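Local coordinates for protein putative enoyl-CoA hydratase/isomerase (Mycobacterium abscessus, PDB 3RSI) that probably acts as a hydro-lyase on enoyl-CoA-type substrates in lipid metabolism, at residues B[112-117]-B[132-137]; B[105-110]-B[119-124]; B[21-26]-B[58-63]. All blocks are in the same frame, centred on the assembly; numbering follows the deposited sequence.

Contact 1. Residues B[112-117]-B[132-137]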
# COMPACT_ATOMS: atom_id res chain seq x y z
N ALA B 112 -9.95 -22.06 4.95
CA ALA B 112 -10.85 -20.91 4.89
C ALA B 112 -10.57 -19.91 6.01
O ALA B 112 -10.46 -20.29 7.18
CB ALA B 112 -12.33 -21.39 4.95
N CYS B 113 -10.46 -18.64 5.64
CA CYS B 113 -10.14 -17.57 6.58
C CYS B 113 -11.11 -16.44 6.34
O CYS B 113 -10.86 -15.54 5.52
CB CYS B 113 -8.68 -17.12 6.37
SG CYS B 113 -8.16 -15.69 7.38
N LEU B 114 -12.22 -16.47 7.07
CA LEU B 114 -13.38 -15.64 6.75
C LEU B 114 -13.90 -14.91 7.97
O LEU B 114 -13.83 -15.43 9.07
CB LEU B 114 -14.51 -16.50 6.18
CG LEU B 114 -14.16 -17.47 5.04
CD1 LEU B 114 -15.40 -18.37 4.72
CD2 LEU B 114 -13.69 -16.75 3.82
N GLY B 115 -14.41 -13.70 7.77
CA GLY B 115 -15.04 -12.98 8.87
C GLY B 115 -14.03 -12.63 9.94
O GLY B 115 -12.96 -12.09 9.64
N GLY B 116 -14.36 -12.94 11.20
CA GLY B 116 -13.48 -12.68 12.34
C GLY B 116 -12.07 -13.21 12.16
O GLY B 116 -11.12 -12.60 12.61
N GLY B 117 -11.92 -14.35 11.50
CA GLY B 117 -10.59 -14.91 11.24
C GLY B 117 -9.73 -13.99 10.37
O GLY B 117 -8.52 -13.82 10.60
N HIS B 132 -5.05 -23.83 -0.96
CA HIS B 132 -6.51 -23.90 -1.05
C HIS B 132 -7.24 -22.97 -0.06
O HIS B 132 -8.46 -22.96 -0.04
CB HIS B 132 -6.99 -25.35 -0.88
CG HIS B 132 -6.39 -26.29 -1.87
ND1 HIS B 132 -6.42 -26.06 -3.22
CD2 HIS B 132 -5.79 -27.49 -1.70
CE1 HIS B 132 -5.83 -27.07 -3.85
NE2 HIS B 132 -5.44 -27.95 -2.95
N ALA B 133 -6.51 -22.20 0.74
CA ALA B 133 -7.13 -21.18 1.60
C ALA B 133 -7.89 -20.12 0.80
O ALA B 133 -7.59 -19.86 -0.37
CB ALA B 133 -6.09 -20.54 2.47
N THR B 134 -8.90 -19.54 1.44
CA THR B 134 -9.65 -18.40 0.90
C THR B 134 -9.73 -17.33 1.98
O THR B 134 -9.62 -17.64 3.17
CB THR B 134 -11.08 -18.80 0.45
OG1 THR B 134 -11.79 -19.42 1.54
CG2 THR B 134 -11.02 -19.76 -0.72
N PHE B 135 -9.91 -16.08 1.55
CA PHE B 135 -9.88 -14.90 2.43
C PHE B 135 -11.06 -13.99 2.15
O PHE B 135 -11.27 -13.58 1.02
CB PHE B 135 -8.58 -14.15 2.20
CG PHE B 135 -7.37 -14.97 2.49
CD1 PHE B 135 -6.75 -14.90 3.72
CD2 PHE B 135 -6.90 -15.88 1.55
CE1 PHE B 135 -5.63 -15.72 4.02
CE2 PHE B 135 -5.80 -16.70 1.83
CZ PHE B 135 -5.16 -16.60 3.07
N GLY B 136 -11.83 -13.66 3.15
CA GLY B 136 -13.06 -12.93 2.89
C GLY B 136 -13.66 -12.31 4.13
O GLY B 136 -13.38 -12.70 5.24
N LEU B 137 -14.48 -11.30 3.89
CA LEU B 137 -15.21 -10.59 4.92
C LEU B 137 -16.63 -10.44 4.40
O LEU B 137 -16.97 -9.42 3.78
CB LEU B 137 -14.56 -9.23 5.16
CG LEU B 137 -13.13 -9.22 5.71
CD1 LEU B 137 -12.52 -7.81 5.54
CD2 LEU B 137 -13.10 -9.68 7.18

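Contact 2. Residues B[105-110]-B[119-124]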
# COMPACT_ATOMS: atom_id res chain seq x y z
N LEU B 105 3.94 -12.52 15.27
CA LEU B 105 2.82 -13.47 15.12
C LEU B 105 2.74 -13.92 13.65
O LEU B 105 2.60 -13.10 12.73
CB LEU B 105 1.52 -12.80 15.54
CG LEU B 105 0.23 -13.61 15.52
CD1 LEU B 105 0.43 -14.89 16.30
CD2 LEU B 105 -0.92 -12.76 16.09
N ILE B 106 2.89 -15.22 13.44
CA ILE B 106 2.92 -15.82 12.13
C ILE B 106 1.64 -16.60 11.89
O ILE B 106 1.36 -17.54 12.63
CB ILE B 106 4.10 -16.81 12.00
CG1 ILE B 106 5.41 -16.09 12.35
CG2 ILE B 106 4.17 -17.41 10.59
CD1 ILE B 106 6.57 -17.04 12.52
N ALA B 107 0.88 -16.22 10.88
CA ALA B 107 -0.33 -16.93 10.53
C ALA B 107 0.03 -18.06 9.58
O ALA B 107 0.63 -17.82 8.54
CB ALA B 107 -1.35 -15.99 9.88
N ALA B 108 -0.32 -19.29 9.98
CA ALA B 108 -0.29 -20.44 9.11
C ALA B 108 -1.73 -20.67 8.66
O ALA B 108 -2.51 -21.36 9.33
CB ALA B 108 0.25 -21.65 9.85
N VAL B 109 -2.11 -20.06 7.54
CA VAL B 109 -3.51 -20.11 7.09
C VAL B 109 -3.75 -21.40 6.32
O VAL B 109 -3.48 -21.49 5.12
CB VAL B 109 -3.92 -18.87 6.29
CG1 VAL B 109 -5.44 -18.86 6.07
CG2 VAL B 109 -3.45 -17.62 7.02
N ASN B 110 -4.27 -22.39 7.02
CA ASN B 110 -4.37 -23.76 6.51
C ASN B 110 -5.63 -24.02 5.71
O ASN B 110 -5.76 -25.08 5.11
CB ASN B 110 -4.28 -24.75 7.66
CG ASN B 110 -5.34 -24.51 8.71
OD1 ASN B 110 -5.31 -23.50 9.43
ND2 ASN B 110 -6.31 -25.42 8.79
N GLU B 119 -10.43 -10.77 9.95
CA GLU B 119 -10.22 -9.55 10.73
C GLU B 119 -8.95 -9.65 11.59
O GLU B 119 -8.08 -8.75 11.56
CB GLU B 119 -11.42 -9.21 11.60
CG GLU B 119 -12.69 -8.93 10.80
CD GLU B 119 -13.30 -7.60 11.15
OE1 GLU B 119 -12.59 -6.56 11.01
OE2 GLU B 119 -14.46 -7.58 11.58
N MET B 120 -8.81 -10.76 12.32
CA MET B 120 -7.63 -10.96 13.16
C MET B 120 -6.32 -11.15 12.36
O MET B 120 -5.22 -10.82 12.84
CB MET B 120 -7.83 -12.14 14.11
CG MET B 120 -8.70 -11.81 15.30
SD MET B 120 -8.98 -13.22 16.41
CE MET B 120 -7.37 -13.34 17.19
N LEU B 121 -6.43 -11.65 11.14
CA LEU B 121 -5.27 -11.84 10.28
C LEU B 121 -4.49 -10.54 10.06
O LEU B 121 -3.27 -10.57 9.91
CB LEU B 121 -5.72 -12.41 8.94
CG LEU B 121 -4.64 -12.81 7.95
CD1 LEU B 121 -3.91 -14.08 8.34
CD2 LEU B 121 -5.28 -12.97 6.56
N GLN B 122 -5.20 -9.41 10.06
CA GLN B 122 -4.59 -8.11 9.84
C GLN B 122 -3.67 -7.68 10.99
O GLN B 122 -2.83 -6.81 10.80
CB GLN B 122 -5.65 -7.05 9.53
CG GLN B 122 -6.30 -7.27 8.16
CD GLN B 122 -7.67 -6.65 8.07
OE1 GLN B 122 -7.79 -5.44 7.88
NE2 GLN B 122 -8.72 -7.47 8.20
N GLN B 123 -3.77 -8.34 12.15
CA GLN B 123 -2.89 -8.12 13.28
C GLN B 123 -1.84 -9.24 13.43
O GLN B 123 -1.06 -9.25 14.39
CB GLN B 123 -3.70 -7.94 14.57
CG GLN B 123 -4.39 -6.57 14.68
CD GLN B 123 -3.44 -5.49 15.18
OE1 GLN B 123 -2.60 -5.03 14.44
NE2 GLN B 123 -3.54 -5.14 16.45
N THR B 124 -1.82 -10.17 12.50
CA THR B 124 -0.67 -11.03 12.33
C THR B 124 0.37 -10.30 11.48
O THR B 124 0.03 -9.43 10.67
CB THR B 124 -1.03 -12.41 11.69
OG1 THR B 124 -1.39 -12.24 10.31
CG2 THR B 124 -2.13 -13.09 12.47

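Contact 3. Residues B[21-26]-B[58-63]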
# COMPACT_ATOMS: atom_id res chain seq x y z
N ILE B 21 24.56 11.00 -12.42
CA ILE B 21 24.66 9.61 -12.02
C ILE B 21 25.62 9.50 -10.84
O ILE B 21 26.78 9.94 -10.92
CB ILE B 21 25.20 8.72 -13.16
CG1 ILE B 21 24.31 8.86 -14.40
CG2 ILE B 21 25.26 7.25 -12.72
CD1 ILE B 21 25.03 8.47 -15.66
N LEU B 22 25.11 8.92 -9.76
CA LEU B 22 25.84 8.70 -8.54
C LEU B 22 26.17 7.22 -8.46
O LEU B 22 25.28 6.37 -8.58
CB LEU B 22 24.98 9.09 -7.34
CG LEU B 22 24.49 10.54 -7.28
CD1 LEU B 22 23.64 10.75 -6.04
CD2 LEU B 22 25.68 11.48 -7.27
N THR B 23 27.44 6.91 -8.25
CA THR B 23 27.85 5.53 -8.19
C THR B 23 28.56 5.25 -6.88
O THR B 23 29.64 5.78 -6.65
CB THR B 23 28.76 5.15 -9.36
OG1 THR B 23 28.08 5.39 -10.58
CG2 THR B 23 29.15 3.66 -9.28
N MET B 24 27.93 4.42 -6.04
CA MET B 24 28.53 3.97 -4.80
C MET B 24 29.70 3.07 -5.17
O MET B 24 29.52 2.11 -5.92
CB MET B 24 27.50 3.22 -3.97
CG MET B 24 26.35 4.08 -3.51
SD MET B 24 25.01 3.17 -2.74
CE MET B 24 24.20 2.49 -4.22
N ASN B 25 30.89 3.41 -4.69
CA ASN B 25 32.15 2.85 -5.20
C ASN B 25 33.11 2.39 -4.10
O ASN B 25 34.07 3.08 -3.78
CB ASN B 25 32.84 3.90 -6.06
CG ASN B 25 34.09 3.38 -6.73
OD1 ASN B 25 34.17 2.20 -7.10
ND2 ASN B 25 35.07 4.24 -6.88
N ARG B 26 32.82 1.24 -3.50
CA ARG B 26 33.77 0.58 -2.59
C ARG B 26 33.73 -0.92 -2.87
O ARG B 26 33.12 -1.69 -2.10
CB ARG B 26 33.43 0.83 -1.12
CG ARG B 26 33.43 2.27 -0.69
CD ARG B 26 32.99 2.36 0.75
NE ARG B 26 34.01 1.84 1.69
CZ ARG B 26 33.74 1.19 2.82
NH1 ARG B 26 32.48 0.91 3.18
NH2 ARG B 26 34.73 0.79 3.61
N ILE B 58 20.36 9.61 -10.87
CA ILE B 58 20.38 8.16 -10.88
C ILE B 58 21.38 7.67 -9.85
O ILE B 58 22.50 8.19 -9.76
CB ILE B 58 20.77 7.59 -12.29
CG1 ILE B 58 19.74 8.01 -13.35
CG2 ILE B 58 20.90 6.04 -12.24
CD1 ILE B 58 20.15 7.69 -14.82
N LEU B 59 20.97 6.66 -9.07
CA LEU B 59 21.81 6.05 -8.05
C LEU B 59 22.06 4.59 -8.38
O LEU B 59 21.10 3.83 -8.61
CB LEU B 59 21.15 6.16 -6.68
CG LEU B 59 21.94 5.64 -5.50
CD1 LEU B 59 23.35 6.24 -5.40
CD2 LEU B 59 21.12 5.90 -4.23
N THR B 60 23.32 4.20 -8.38
CA THR B 60 23.72 2.87 -8.73
C THR B 60 24.99 2.52 -7.98
O THR B 60 25.60 3.37 -7.33
CB THR B 60 23.92 2.71 -10.26
OG1 THR B 60 23.73 1.35 -10.64
CG2 THR B 60 25.32 3.18 -10.71
N GLY B 61 25.40 1.25 -8.09
CA GLY B 61 26.61 0.77 -7.45
C GLY B 61 27.63 0.33 -8.49
O GLY B 61 27.28 -0.09 -9.58
N ALA B 62 28.90 0.44 -8.13
CA ALA B 62 30.00 -0.04 -8.96
C ALA B 62 30.06 -1.58 -9.01
O ALA B 62 29.87 -2.27 -8.00
CB ALA B 62 31.32 0.54 -8.48
N GLY B 63 30.31 -2.10 -10.20
CA GLY B 63 30.46 -3.55 -10.40
C GLY B 63 29.14 -4.28 -10.30
O GLY B 63 28.12 -3.81 -10.79

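Contact 1. Residues B[112-117]-B[132-137]
C113 and F135 face each other as a bridged pair where strand 113-114 runs parallel to strand 134-136, two strands of a small mixed β-sheet of the crotonase fold, just before helix 116-121 begins. The backbones are joined by three hydrogen bonds. C113 N donates to T134 O (2.8 Å), and C113 O accepts from G136 N. G136 O then takes the amide of G115, the residue at the N-cap position; this is the last bond of the pairing, one residue before the helix starts.

The C113 side chain can be followed outward. Its CB lies 3.4 Å from T134 O and 4.0 Å from F135 CD1, while SG, turned anti to its own backbone N (chi1 175°), continues alongside the same ring. SG stands 5.0 Å from the F135 ring centroid and 56° off the ring normal, an oblique sulfur-aromatic contact. V109 and L121 also touch this ring, which thereby ties the small sheet to strand 105-109 and helix 116-121.

On the other face, L114 folds back over its partner: CD2 reaches to 3.7 Å from G136 N, over a residue that has no side chain to meet it. At the A112 end, T134 OG1 lies 4.0 Å from A112 CB, and V68 of the second subunit packs on both A112 and L114, whose backbones are also hydrogen-bonded to that subunit. In this family the glycine-rich start of the helix that follows strand 113-114 commonly supplies one amide of the oxyanion hole, so the pairing probably helps to place it. Beyond the last backbone bond, L137 sends its CD2 methyl to 3.4 Å from G115 O.

Contact 2. Residues B[105-110]-B[119-124]
The carbonyl of L121, the residue whose side chain meets A107 and V109, is the flat group to start from: T124 N closes a type I β-turn from L121 to T124 on its oxygen, and T124 OG1 adds a second, notably short bond to L121 O (2.5 Å), in the carbonyl plane and on a lone pair. The turn lies on the path from helix 116-121 of the crotonase fold toward strand 126-130, the parallel neighbour of strand 105-109. No hydrogen bond joins the two segments; every second residue of the strand, L105, A107 and V109, points its CB toward the turn.

L121 CD1 carries the middle of the contact, 3.5 Å from A107 CB and 3.8 Å from V109 CG2, with the V109 and L121 side chains at about a right angle. T124 holds its hydroxyl between its backbone N and carbonyl carbon (chi1 70°), which turns OG1 back to the L121 carbonyl and leaves the methyl for the strand. Y66 of the second subunit packs on A107 and V109. At the start of the strand, T124 CG2 lies 3.8 Å from L105 CD2.

Contact 3. Residues B[21-26]-B[58-63]
L22 and M24 each bond both ways to segment 58-63, L22 to I58 and T60, M24 to T60 and A62, pairing two parallel strands, 21-24 and 58-61, whose axes come within 4.5 Å at a crossing angle of -24°. L22 N donates to I58 O (2.7 Å) with an almost straight N-H...O, and L22 O accepts from T60 N. M24 repeats the pattern, its N bonded to T60 O and its O taking A62 N at 2.8 Å, so the pairing runs one residue past strand 58-61.

On one face, M24 bends at chi3 (-78°), which carries CE back to 3.5 Å from T60 O and 4.0 Å from L59 CD1. L59 comes across M24 at about a right angle, and its CD1 also meets L22 CB at 3.8 Å. On the other face T23 and T60 lie side by side, pointing the same way, with T23 OG1 3.5 Å from T60 CG2. T23 CG2 lies 3.4 Å from A62 N.

Farther out, helix 35-50 covers the L22, M24 and L59 face with W45 and F41, completing a β-α-β unit, and strand 11-16 flanks the far edge of strand 19-24. The second subunit pairs in parallel with I58, L59 and T60, so strand 58-61 has backbone partners from its own chain and from another. T60 OG1 is hydrogen-bonded to A108 O of that subunit; a carbonyl oxygen can only accept, so the T60 hydroxyl must donate, and this bond orients its proton into the subunit interface.

Along the chain contact 3 closes first, and contacts 1 and 2 follow with alternating segments. Contacts 1 and 2 are neighbours, their centres 10 Å apart. Both use helix 116-121, strand 113-114 follows strand 105-109 in the chain, and the two contacts meet where L137 packs on E119. Contact 3 lies on the opposite side of the chain's centre, with its centre about 45 Å from that of contact 1 and about 40 Å from that of contact 2. All three touch the second subunit: strand 58-61 of one copy pairs with strand 105-109 of another. The β-α-β unit of contact 3 thus continues, across the interface, the sheet that includes strand 105-109 of contact 2 and packs against contact 1.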